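Local coordinates for putative regulator (Escherichia coli O6, PDB 3HFI), which probably acts as a transcription regulator of the GntR/HutC type, this fragment being its UTRA domain, which in relatives binds small effector molecules, at residues L44-T47 with D51-Y54; P79-I84 with F92-S97. All coordinates share one frame; numbering follows the deposited sequence.

Contact 1: residues L44-T47 with D51-Y54; sequences LRIT and DILY
Ile52 meets Leu44 and Ile46 through a single methyl, CG2, and no hydrogen bond joins the two segments. Ile46 CD1 lies 3.4 Å from Ile52 CG2, closer than ordinary van der Waals contact, and these two side chains cross at about a right angle. The second touch is looser, Leu44 CD1 standing 4.1 Å from the same Ile52 CG2. In Ile52 the CG1 branch sits between backbone N and carbonyl carbon (chi1 58°), which leaves CG2 as the branch facing the turn. Ile46 reaches it with an extended CG1-CD1 arm, its chi2 of 177° carrying the methyl as far from CA as the chain allows. Between them Arg45, at positive phi (54°), ends helix 38-44 in a Schellman motif, and the CB atoms of Leu44 and Ile46 both point toward strand 51-60. This is the helix-to-strand connection of the UTRA domain's antiparallel sheet, and its contact is largely buried. Further out, Ile52 is held by backbone hydrogen bonding to Glu34 of strand 26-35 and rests on Arg72 of strand 65-73, while Ile46 also packs on Ala36 and Asn74.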
loop_
_atom_site.group_PDB
_atom_site.type_symbol
_atom_site.label_atom_id
_atom_site.label_comp_id
_atom_site.label_asym_id
_atom_site.label_seq_id
_atom_site.Cartn_x
_atom_site.Cartn_y
_atom_site.Cartn_z
ATOM N N LEU A 44 1.279 17.716 -2.082
ATOM C CA LEU A 44 0.252 17.686 -3.106
ATOM C C LEU A 44 0.594 18.537 -4.338
ATOM O O LEU A 44 -0.139 18.555 -5.317
ATOM C CB LEU A 44 -1.054 18.145 -2.504
ATOM C CG LEU A 44 -1.844 17.195 -1.585
ATOM C CD1 LEU A 44 -3.038 17.927 -0.995
ATOM C CD2 LEU A 44 -2.304 15.962 -2.350
ATOM N N ARG A 45 1.724 19.223 -4.310
ATOM C CA ARG A 45 2.116 20.150 -5.371
ATOM C C ARG A 45 1.067 21.189 -5.658
ATOM O O ARG A 45 0.658 21.388 -6.800
ATOM C CB ARG A 45 2.540 19.383 -6.626
ATOM C CG ARG A 45 3.587 18.356 -6.241
ATOM C CD ARG A 45 4.246 17.600 -7.367
ATOM N NE ARG A 45 4.837 16.388 -6.776
ATOM C CZ ARG A 45 5.351 15.346 -7.443
ATOM N NH1 ARG A 45 5.394 15.334 -8.790
ATOM N NH2 ARG A 45 5.865 14.315 -6.734
ATOM N N ILE A 46 0.617 21.855 -4.600
ATOM C CA ILE A 46 -0.333 22.957 -4.719
ATOM C C ILE A 46 0.246 24.163 -3.988
ATOM O O ILE A 46 1.223 24.031 -3.273
ATOM C CB ILE A 46 -1.733 22.589 -4.182
ATOM C CG1 ILE A 46 -1.694 22.224 -2.704
ATOM C CG2 ILE A 46 -2.334 21.453 -5.009
ATOM C CD1 ILE A 46 -3.136 21.916 -2.116
ATOM N N THR A 47 -0.393 25.332 -4.151
ATOM C CA THR A 47 0.052 26.564 -3.505
ATOM C C THR A 47 -0.302 26.462 -2.026
ATOM O O THR A 47 -1.417 26.128 -1.677
ATOM C CB THR A 47 -0.573 27.768 -4.175
ATOM O OG1 THR A 47 -0.295 27.686 -5.581
ATOM C CG2 THR A 47 -0.054 29.103 -3.610
ATOM N N ASP A 51 -7.330 25.734 -0.345
ATOM C CA ASP A 51 -8.255 24.895 0.406
ATOM C C ASP A 51 -8.197 23.451 -0.027
ATOM O O ASP A 51 -8.073 23.125 -1.209
ATOM C CB ASP A 51 -9.679 25.447 0.296
ATOM C CG ASP A 51 -9.946 26.590 1.234
ATOM O OD1 ASP A 51 -9.164 26.839 2.178
ATOM O OD2 ASP A 51 -11.007 27.214 1.091
ATOM N N ILE A 52 -8.105 22.559 0.947
ATOM C CA ILE A 52 -8.183 21.145 0.699
ATOM C C ILE A 52 -9.242 20.588 1.600
ATOM O O ILE A 52 -9.673 21.260 2.576
ATOM C CB ILE A 52 -6.808 20.445 0.888
ATOM C CG1 ILE A 52 -6.196 20.648 2.318
ATOM C CG2 ILE A 52 -5.832 20.878 -0.235
ATOM C CD1 ILE A 52 -6.749 19.696 3.412
ATOM N N LEU A 53 -9.709 19.383 1.282
ATOM C CA LEU A 53 -10.651 18.645 2.145
ATOM C C LEU A 53 -9.909 17.688 3.126
ATOM O O LEU A 53 -9.094 16.865 2.704
ATOM C CB LEU A 53 -11.638 17.831 1.281
ATOM C CG LEU A 53 -12.683 16.941 1.990
ATOM C CD1 LEU A 53 -13.565 17.837 2.840
ATOM C CD2 LEU A 53 -13.487 16.137 0.944
ATOM N N TYR A 54 -10.156 17.824 4.426
ATOM C CA TYR A 54 -9.570 16.977 5.404
ATOM C C TYR A 54 -10.674 15.993 5.819
ATOM O O TYR A 54 -11.775 16.406 6.051
ATOM C CB TYR A 54 -9.156 17.780 6.604
ATOM C CG TYR A 54 -8.833 16.944 7.825
ATOM C CD1 TYR A 54 -7.531 16.488 8.062
ATOM C CD2 TYR A 54 -9.803 16.648 8.757
ATOM C CE1 TYR A 54 -7.210 15.762 9.187
ATOM C CE2 TYR A 54 -9.490 15.891 9.920
ATOM C CZ TYR A 54 -8.184 15.463 10.114
ATOM O OH TYR A 54 -7.853 14.670 11.209
#

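Contact 2: residues P79-I84 with F92-S97; sequences PGIVEI and FPTIES
Ile81 and Ile95 are the facing pair along the two backbones, their CA atoms 7.2 Å apart. Around Ile81 the 79-84 segment winds into a short 3-10 turn, residues 81-83, documented by the bond from Glu83 N to Gly80 O at 2.9 Å and a longer one from Ile84 N to Ile81 O at 3.3 Å. Gly80 enters this turn at positive phi (109°). Segment 92-97 is regular alpha-helix, in which Pro93 O accepts both Ser97 N and Ser97 OG; the hydroxyl, 3.1 Å from that oxygen, lies above the carbonyl plane.

Three residue pairs, all touching through carbon, join the segments, with no hydrogen bond between them. Ile81 CD1 comes obliquely against Ile95 CG1 at 3.7 Å, carried there by a CG1 that points opposite to its own backbone N (chi1 -172°). The same methyl is 4.2 Å from Thr94 CG2. Such a contact lays the 3-10 turn after strand 65-73 against helix 91-99, within the UTRA domain. Toward the more open margin, Ile84 CG1 and Thr94 CG2 reach for each other tip to tip, 3.7 Å apart. Thr94 splits its two branches: the methyl serves this apolar seam, whereas OG1 hydrogen-bonds to Asn90 O, one turn back. Beyond the seam, Ile81 is backed by Ile75 and Phe86, and Ile95 packs on Val146 of strand 144-153 and on Phe140. Phe92, whose CB points away from the 3-10 turn, packs on Leu160 of the second subunit, and Pro93 on Lys157 of that same subunit.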
loop_
_atom_site.group_PDB
_atom_site.type_symbol
_atom_site.label_atom_id
_atom_site.label_comp_id
_atom_site.label_asym_id
_atom_site.label_seq_id
_atom_site.Cartn_x
_atom_site.Cartn_y
_atom_site.Cartn_z
ATOM N N PRO A 79 -14.290 18.032 -8.627
ATOM C CA PRO A 79 -15.538 18.783 -8.532
ATOM C C PRO A 79 -16.606 17.896 -7.907
ATOM O O PRO A 79 -16.886 16.809 -8.452
ATOM C CB PRO A 79 -15.866 19.137 -9.995
ATOM C CG PRO A 79 -14.520 19.079 -10.715
ATOM C CD PRO A 79 -13.783 17.985 -10.021
ATOM N N GLY A 80 -17.092 18.337 -6.723
ATOM C CA GLY A 80 -18.245 17.724 -6.036
ATOM C C GLY A 80 -17.923 16.941 -4.776
ATOM O O GLY A 80 -18.850 16.549 -4.031
ATOM N N ILE A 81 -16.627 16.718 -4.528
ATOM C CA ILE A 81 -16.191 15.772 -3.498
ATOM C C ILE A 81 -16.599 16.255 -2.105
ATOM O O ILE A 81 -16.797 15.450 -1.172
ATOM C CB ILE A 81 -14.630 15.570 -3.539
ATOM C CG1 ILE A 81 -14.176 14.443 -2.590
ATOM C CG2 ILE A 81 -13.879 16.915 -3.232
ATOM C CD1 ILE A 81 -13.783 13.098 -3.237
ATOM N N VAL A 82 -16.665 17.571 -1.956
ATOM C CA VAL A 82 -16.999 18.131 -0.667
ATOM C C VAL A 82 -18.458 17.796 -0.294
ATOM O O VAL A 82 -18.777 17.827 0.884
ATOM C CB VAL A 82 -16.764 19.687 -0.558
ATOM C CG1 VAL A 82 -15.299 20.018 -0.780
ATOM C CG2 VAL A 82 -17.657 20.422 -1.489
ATOM N N GLU A 83 -19.306 17.444 -1.268
ATOM C CA GLU A 83 -20.713 17.172 -0.998
ATOM C C GLU A 83 -20.982 15.722 -0.697
ATOM O O GLU A 83 -22.102 15.396 -0.340
ATOM C CB GLU A 83 -21.570 17.594 -2.169
ATOM C CG GLU A 83 -21.653 19.107 -2.329
ATOM C CD GLU A 83 -21.648 19.545 -3.806
ATOM O OE1 GLU A 83 -20.737 20.329 -4.222
ATOM O OE2 GLU A 83 -22.558 19.093 -4.545
ATOM N N ILE A 84 -19.990 14.854 -0.816
ATOM C CA ILE A 84 -20.191 13.405 -0.617
ATOM C C ILE A 84 -20.334 13.043 0.887
ATOM O O ILE A 84 -19.740 13.680 1.737
ATOM C CB ILE A 84 -19.011 12.561 -1.300
ATOM C CG1 ILE A 84 -18.891 12.884 -2.802
ATOM C CG2 ILE A 84 -19.193 11.064 -1.160
ATOM C CD1 ILE A 84 -20.148 12.663 -3.591
ATOM N N PHE A 92 -11.815 6.458 -2.461
ATOM C CA PHE A 92 -11.008 6.441 -3.657
ATOM C C PHE A 92 -11.780 6.172 -4.960
ATOM O O PHE A 92 -11.558 6.877 -5.952
ATOM C CB PHE A 92 -9.785 5.583 -3.445
ATOM C CG PHE A 92 -8.837 6.193 -2.455
ATOM C CD1 PHE A 92 -8.008 7.249 -2.824
ATOM C CD2 PHE A 92 -8.837 5.795 -1.132
ATOM C CE1 PHE A 92 -7.163 7.865 -1.903
ATOM C CE2 PHE A 92 -7.954 6.405 -0.202
ATOM C CZ PHE A 92 -7.130 7.434 -0.604
ATOM N N PRO A 93 -12.752 5.252 -4.937
ATOM C CA PRO A 93 -13.674 5.157 -6.057
ATOM C C PRO A 93 -14.343 6.464 -6.369
ATOM O O PRO A 93 -14.524 6.783 -7.538
ATOM C CB PRO A 93 -14.709 4.147 -5.564
ATOM C CG PRO A 93 -13.894 3.222 -4.660
ATOM C CD PRO A 93 -12.975 4.192 -3.946
ATOM N N THR A 94 -14.676 7.244 -5.334
ATOM C CA THR A 94 -15.349 8.507 -5.543
ATOM C C THR A 94 -14.428 9.567 -6.155
ATOM O O THR A 94 -14.857 10.370 -6.984
ATOM C CB THR A 94 -15.984 9.043 -4.223
ATOM O OG1 THR A 94 -16.887 8.063 -3.668
ATOM C CG2 THR A 94 -16.757 10.325 -4.458
ATOM N N ILE A 95 -13.184 9.601 -5.714
ATOM C CA ILE A 95 -12.147 10.458 -6.292
ATOM C C ILE A 95 -12.073 10.138 -7.790
ATOM O O ILE A 95 -12.119 11.040 -8.622
ATOM C CB ILE A 95 -10.809 10.246 -5.523
ATOM C CG1 ILE A 95 -10.918 10.901 -4.124
ATOM C CG2 ILE A 95 -9.591 10.741 -6.303
ATOM C CD1 ILE A 95 -9.667 10.709 -3.201
ATOM N N GLU A 96 -12.069 8.845 -8.126
ATOM C CA GLU A 96 -11.927 8.415 -9.512
ATOM C C GLU A 96 -13.126 8.801 -10.342
ATOM O O GLU A 96 -12.923 9.366 -11.398
ATOM C CB GLU A 96 -11.627 6.902 -9.618
ATOM C CG GLU A 96 -10.210 6.522 -9.163
ATOM C CD GLU A 96 -9.843 5.115 -9.538
ATOM O OE1 GLU A 96 -10.777 4.305 -9.672
ATOM O OE2 GLU A 96 -8.654 4.796 -9.778
ATOM N N SER A 97 -14.354 8.572 -9.859
ATOM C CA SER A 97 -15.527 9.007 -10.587
ATOM C C SER A 97 -15.608 10.487 -10.847
ATOM O O SER A 97 -15.908 10.911 -11.972
ATOM C CB SER A 97 -16.849 8.656 -9.871
ATOM O OG SER A 97 -16.919 7.316 -9.445
#

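From the N terminus the chain runs through strand 26-35 and helix 38-44 into contact 1, which closes the short loop to strand 51-60 with three residues between its segments. Strand 65-73 follows, and contact 2 then closes a second loop, with seven residues between its segments, the last of them already in helix 91-99. The loops come in series, neither enclosing nor crossing the other. Although their centres lie 15 Å apart, the contacts meet where Leu53 CD2 packs against Ile81 CG1 at 4.0 Å. Contact 1 thus ties the end of helix 38-44 to the sheet, contact 2 ties helix 91-99 to the preceding loop, and Leu53 joins that loop to strand 51-60.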